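Local coordinates for CMP/dCMP-type deaminase domain-containing protein (Aspergillus oryzae RIB40, PDB 7DRY) that probably catalyses a zinc-dependent deamination step in riboflavin biosynthesis, as a Rib2-type deaminase with the cytidine deaminase (CDA) fold, at residues A[100-114]-A[139-151]. Numbering follows the deposited sequence.
Sequences EPCGKRLSGNLPCVQ and TFVGGSEGCQMLT. With ZN (zinc ion), chain B; SO4 (sulfate ion), chain C.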
loop_
_atom_site.group_PDB
_atom_site.type_symbol
_atom_site.label_atom_id
_atom_site.label_comp_id
_atom_site.label_asym_id
_atom_site.label_seq_id
_atom_site.Cartn_x
_atom_site.Cartn_y
_atom_site.Cartn_z
ATOM N N GLU A 100 -5.094 -1.205 4.659
ATOM C CA GLU A 100 -3.963 -1.288 5.573
ATOM C C GLU A 100 -2.953 -2.319 5.063
ATOM O O GLU A 100 -3.350 -3.424 4.683
ATOM C CB GLU A 100 -4.480 -1.740 6.944
ATOM C CG GLU A 100 -3.401 -2.001 7.977
ATOM C CD GLU A 100 -3.951 -2.679 9.216
ATOM O OE1 GLU A 100 -5.168 -2.943 9.256
ATOM O OE2 GLU A 100 -3.170 -2.961 10.146
ATOM N N PRO A 101 -1.658 -1.998 5.037
ATOM C CA PRO A 101 -0.668 -3.006 4.619
ATOM C C PRO A 101 -0.669 -4.222 5.535
ATOM O O PRO A 101 -0.740 -4.104 6.761
ATOM C CB PRO A 101 0.668 -2.253 4.694
ATOM C CG PRO A 101 0.384 -1.003 5.471
ATOM C CD PRO A 101 -1.053 -0.675 5.259
ATOM N N CYS A 102 -0.575 -5.398 4.928
ATOM C CA CYS A 102 -0.676 -6.627 5.696
ATOM C C CYS A 102 0.594 -6.895 6.499
ATOM O O CYS A 102 1.714 -6.562 6.087
ATOM C CB CYS A 102 -0.996 -7.825 4.796
ATOM S SG CYS A 102 0.266 -8.258 3.530
ATOM N N GLY A 103 0.399 -7.509 7.660
ATOM C CA GLY A 103 1.513 -7.929 8.485
ATOM C C GLY A 103 1.633 -9.434 8.571
ATOM O O GLY A 103 2.571 -9.963 9.176
ATOM N N LYS A 104 0.671 -10.128 7.965
ATOM C CA LYS A 104 0.615 -11.578 7.912
ATOM C C LYS A 104 -0.095 -11.940 6.618
ATOM O O LYS A 104 -1.013 -11.233 6.193
ATOM C CB LYS A 104 -0.167 -12.133 9.110
ATOM C CG LYS A 104 -0.188 -13.646 9.197
ATOM C CD LYS A 104 -0.316 -14.118 10.640
ATOM C CE LYS A 104 -0.794 -15.560 10.709
ATOM N NZ LYS A 104 -2.263 -15.643 10.938
ATOM N N ARG A 105 0.342 -13.024 5.982
ATOM C CA ARG A 105 -0.279 -13.493 4.751
ATOM C C ARG A 105 -0.591 -14.975 4.867
ATOM O O ARG A 105 0.091 -15.711 5.584
ATOM C CB ARG A 105 0.616 -13.227 3.526
ATOM C CG ARG A 105 0.697 -11.759 3.166
ATOM C CD ARG A 105 1.499 -11.511 1.887
ATOM N NE ARG A 105 0.903 -12.186 0.739
ATOM C CZ ARG A 105 1.264 -11.980 -0.523
ATOM N NH1 ARG A 105 0.660 -12.656 -1.495
ATOM N NH2 ARG A 105 2.225 -11.112 -0.814
ATOM N N LEU A 106 -1.640 -15.404 4.159
ATOM C CA LEU A 106 -2.006 -16.817 4.166
ATOM C C LEU A 106 -0.988 -17.649 3.402
ATOM O O LEU A 106 -0.666 -18.773 3.803
ATOM C CB LEU A 106 -3.401 -17.003 3.576
ATOM C CG LEU A 106 -4.513 -16.680 4.568
ATOM C CD1 LEU A 106 -5.877 -16.745 3.908
ATOM C CD2 LEU A 106 -4.426 -17.642 5.727
ATOM N N SER A 107 -0.487 -17.120 2.293
ATOM C CA SER A 107 0.612 -17.745 1.582
ATOM C C SER A 107 1.906 -17.557 2.369
ATOM O O SER A 107 1.949 -16.893 3.410
ATOM C CB SER A 107 0.712 -17.155 0.178
ATOM O OG SER A 107 1.140 -15.804 0.234
ATOM N N GLY A 108 2.980 -18.156 1.869
ATOM C CA GLY A 108 4.265 -17.983 2.504
ATOM C C GLY A 108 4.996 -16.721 2.118
ATOM O O GLY A 108 6.158 -16.545 2.488
ATOM N N ASN A 109 4.341 -15.827 1.385
ATOM C CA ASN A 109 5.014 -14.640 0.883
ATOM C C ASN A 109 5.200 -13.610 1.991
ATOM O O ASN A 109 4.374 -13.483 2.900
ATOM C CB ASN A 109 4.225 -14.030 -0.273
ATOM C CG ASN A 109 4.165 -14.947 -1.474
ATOM O OD1 ASN A 109 5.165 -15.148 -2.165
ATOM N ND2 ASN A 109 2.992 -15.512 -1.732
ATOM N N LEU A 110 6.305 -12.878 1.906
ATOM C CA LEU A 110 6.613 -11.868 2.910
ATOM C C LEU A 110 5.495 -10.832 2.939
ATOM O O LEU A 110 5.085 -10.344 1.877
ATOM C CB LEU A 110 7.925 -11.175 2.555
ATOM C CG LEU A 110 8.450 -10.218 3.628
ATOM C CD1 LEU A 110 8.839 -10.985 4.888
ATOM C CD2 LEU A 110 9.629 -9.403 3.111
ATOM N N PRO A 111 4.964 -10.484 4.109
ATOM C CA PRO A 111 3.882 -9.496 4.148
ATOM C C PRO A 111 4.370 -8.104 3.757
ATOM O O PRO A 111 5.563 -7.807 3.691
ATOM C CB PRO A 111 3.381 -9.550 5.592
ATOM C CG PRO A 111 3.815 -10.904 6.085
ATOM C CD PRO A 111 5.144 -11.138 5.417
ATOM N N CYS A 112 3.401 -7.232 3.505
ATOM C CA CYS A 112 3.709 -5.950 2.886
ATOM C C CYS A 112 4.392 -5.012 3.873
ATOM O O CYS A 112 5.269 -4.236 3.488
ATOM C CB CYS A 112 2.403 -5.338 2.389
ATOM S SG CYS A 112 1.855 -6.068 0.836
ATOM N N VAL A 113 4.018 -5.076 5.155
ATOM C CA VAL A 113 4.660 -4.211 6.143
ATOM C C VAL A 113 6.152 -4.501 6.219
ATOM O O VAL A 113 6.975 -3.583 6.335
ATOM C CB VAL A 113 3.963 -4.327 7.512
ATOM C CG1 VAL A 113 4.814 -3.699 8.604
ATOM C CG2 VAL A 113 2.605 -3.658 7.464
ATOM N N GLN A 114 6.529 -5.778 6.121
ATOM C CA GLN A 114 7.943 -6.129 6.149
ATOM C C GLN A 114 8.666 -5.628 4.904
ATOM O O GLN A 114 9.819 -5.187 4.990
ATOM C CB GLN A 114 8.091 -7.640 6.320
ATOM C CG GLN A 114 7.735 -8.160 7.729
ATOM C CD GLN A 114 6.250 -8.477 7.914
ATOM O OE1 GLN A 114 5.386 -7.865 7.291
ATOM N NE2 GLN A 114 5.953 -9.442 8.784
ATOM N N THR A 139 -6.209 -9.046 3.067
ATOM C CA THR A 139 -6.081 -10.479 3.289
ATOM C C THR A 139 -7.301 -10.924 4.071
ATOM O O THR A 139 -8.014 -10.108 4.658
ATOM C CB THR A 139 -4.879 -10.828 4.175
ATOM O OG1 THR A 139 -5.079 -10.267 5.480
ATOM C CG2 THR A 139 -3.566 -10.344 3.587
ATOM N N PHE A 140 -7.522 -12.236 4.097
ATOM C CA PHE A 140 -8.591 -12.764 4.930
ATOM C C PHE A 140 -8.237 -12.759 6.411
ATOM O O PHE A 140 -9.131 -12.955 7.240
ATOM C CB PHE A 140 -8.945 -14.189 4.498
ATOM C CG PHE A 140 -9.682 -14.269 3.186
ATOM C CD1 PHE A 140 -10.973 -13.773 3.062
ATOM C CD2 PHE A 140 -9.092 -14.863 2.085
ATOM C CE1 PHE A 140 -11.656 -13.867 1.856
ATOM C CE2 PHE A 140 -9.762 -14.948 0.871
ATOM C CZ PHE A 140 -11.049 -14.458 0.758
ATOM N N VAL A 141 -6.970 -12.540 6.773
ATOM C CA VAL A 141 -6.601 -12.656 8.182
ATOM C C VAL A 141 -7.217 -11.523 8.997
ATOM O O VAL A 141 -7.600 -11.714 10.157
ATOM C CB VAL A 141 -5.072 -12.778 8.369
ATOM C CG1 VAL A 141 -4.508 -13.895 7.488
ATOM C CG2 VAL A 141 -4.345 -11.448 8.164
ATOM N N GLY A 142 -7.353 -10.340 8.400
ATOM C CA GLY A 142 -7.917 -9.203 9.104
ATOM C C GLY A 142 -7.008 -8.720 10.223
ATOM O O GLY A 142 -5.898 -9.209 10.428
ATOM N N GLY A 143 -7.496 -7.724 10.950
ATOM C CA GLY A 143 -6.811 -7.240 12.131
ATOM C C GLY A 143 -5.975 -5.997 11.895
ATOM O O GLY A 143 -6.097 -5.288 10.894
ATOM N N SER A 144 -5.092 -5.741 12.864
ATOM C CA SER A 144 -4.308 -4.513 12.914
ATOM C C SER A 144 -2.814 -4.773 13.067
ATOM O O SER A 144 -2.066 -3.839 13.388
ATOM C CB SER A 144 -4.799 -3.629 14.069
ATOM O OG SER A 144 -3.906 -2.559 14.321
ATOM N N GLU A 145 -2.360 -6.010 12.849
ATOM C CA GLU A 145 -0.963 -6.339 13.108
ATOM C C GLU A 145 -0.021 -5.511 12.234
ATOM O O GLU A 145 1.078 -5.152 12.675
ATOM C CB GLU A 145 -0.742 -7.839 12.911
ATOM C CG GLU A 145 0.649 -8.318 13.266
ATOM C CD GLU A 145 0.904 -9.764 12.874
ATOM O OE1 GLU A 145 2.038 -10.242 13.090
ATOM O OE2 GLU A 145 -0.024 -10.422 12.353
ATOM N N GLY A 146 -0.437 -5.175 11.012
ATOM C CA GLY A 146 0.404 -4.347 10.161
ATOM C C GLY A 146 0.707 -3.000 10.789
ATOM O O GLY A 146 1.858 -2.557 10.826
ATOM N N CYS A 147 -0.326 -2.345 11.316
ATOM C CA CYS A 147 -0.155 -1.038 11.938
ATOM C C CYS A 147 0.766 -1.120 13.150
ATOM O O CYS A 147 1.620 -0.247 13.354
ATOM C CB CYS A 147 -1.529 -0.513 12.342
ATOM S SG CYS A 147 -2.423 0.172 10.952
ATOM N N GLN A 148 0.622 -2.175 13.956
ATOM C CA GLN A 148 1.494 -2.351 15.113
ATOM C C GLN A 148 2.956 -2.468 14.697
ATOM O O GLN A 148 3.838 -1.873 15.327
ATOM C CB GLN A 148 1.050 -3.581 15.905
ATOM C CG GLN A 148 -0.406 -3.538 16.330
ATOM C CD GLN A 148 -0.869 -4.842 16.951
ATOM O OE1 GLN A 148 -0.079 -5.766 17.143
ATOM N NE2 GLN A 148 -2.158 -4.924 17.259
ATOM N N MET A 149 3.233 -3.224 13.633
ATOM C CA MET A 149 4.613 -3.389 13.186
ATOM C C MET A 149 5.181 -2.094 12.615
ATOM O O MET A 149 6.364 -1.792 12.814
ATOM C CB MET A 149 4.707 -4.506 12.154
ATOM C CG MET A 149 4.955 -5.865 12.750
ATOM S SD MET A 149 4.895 -7.125 11.477
ATOM C CE MET A 149 3.149 -7.275 11.307
ATOM N N LEU A 150 4.365 -1.329 11.888
ATOM C CA LEU A 150 4.832 -0.038 11.386
ATOM C C LEU A 150 5.233 0.871 12.538
ATOM O O LEU A 150 6.324 1.455 12.536
ATOM C CB LEU A 150 3.745 0.622 10.537
ATOM C CG LEU A 150 3.436 -0.054 9.201
ATOM C CD1 LEU A 150 2.197 0.569 8.584
ATOM C CD2 LEU A 150 4.629 0.043 8.245
ATOM N N THR A 151 4.361 0.987 13.542
ATOM C CA THR A 151 4.668 1.813 14.703
ATOM C C THR A 151 5.957 1.351 15.368
ATOM O O THR A 151 6.832 2.166 15.683
ATOM C CB THR A 151 3.504 1.767 15.690
ATOM O OG1 THR A 151 2.327 2.290 15.058
ATOM C CG2 THR A 151 3.822 2.596 16.935
HETATM ZN ZN ZN B . -0.033 -7.131 1.642
HETATM S S SO4 C . -2.443 -14.059 0.739
HETATM O O1 SO4 C . -2.626 -12.747 0.099
HETATM O O2 SO4 C . -3.130 -15.052 -0.081
HETATM O O3 SO4 C . -1.029 -14.379 0.793
HETATM O O4 SO4 C . -3.018 -13.937 2.067
HETATM O O HOH W 1 -2.286 -7.322 9.166
HETATM O O HOH W 2 -2.236 -5.926 1.938
#
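Glu-100 reaches the N-terminal turn of helix 145-152, where its OE2 accepts from Cys-147 N (3.1 Å, N-H...O angle 146°) through the anti lone pair. An extended chain, with CG trans to the backbone N (chi1 175°), carries the carboxylate there; its other oxygen, OE1, lies 3.0 Å from Gly-143 O, two acceptors that would repel if the carboxylate is charged.

Glycines make the close backbone approach possible: Gly-103 and Gly-146 bring their CA atoms to 4.1 Å, and Gly-146 CA makes a nearly straight CA-H...O contact (angle at H 168°) with Pro-101 O, a buried carbonyl without a conventional hydrogen-bond partner. One water accepts from Gly-103 N and, weakly, from Gly-146 N. The two methyls of Val-113, from the first turn of helix 112-117, pack on one side of helix 145-152: CG2 on Gly-146 CA, CG1 against Met-149 CB (3.6 Å) and Leu-150 CD2. Met-149 bends at its thioether to press CE onto Gly-103 CA (3.3 Å, tight for two carbons).

Farther out, Thr-139 CG2 packs on Cys-102 CB (3.8 Å). Cys-102 SG and Cys-112 SG bind the zinc with His-61 and a water, as in zinc deaminases of the CDA fold, and Cys-102 SG also accepts from Cys-112 N (3.3 Å).

Helix 145-152 thus backs the zinc-binding loop. Its N-terminus may help stabilise a charged Glu-100, whereas the Gly-143 carbonyl may oppose ionisation, so a raised pKa is possible.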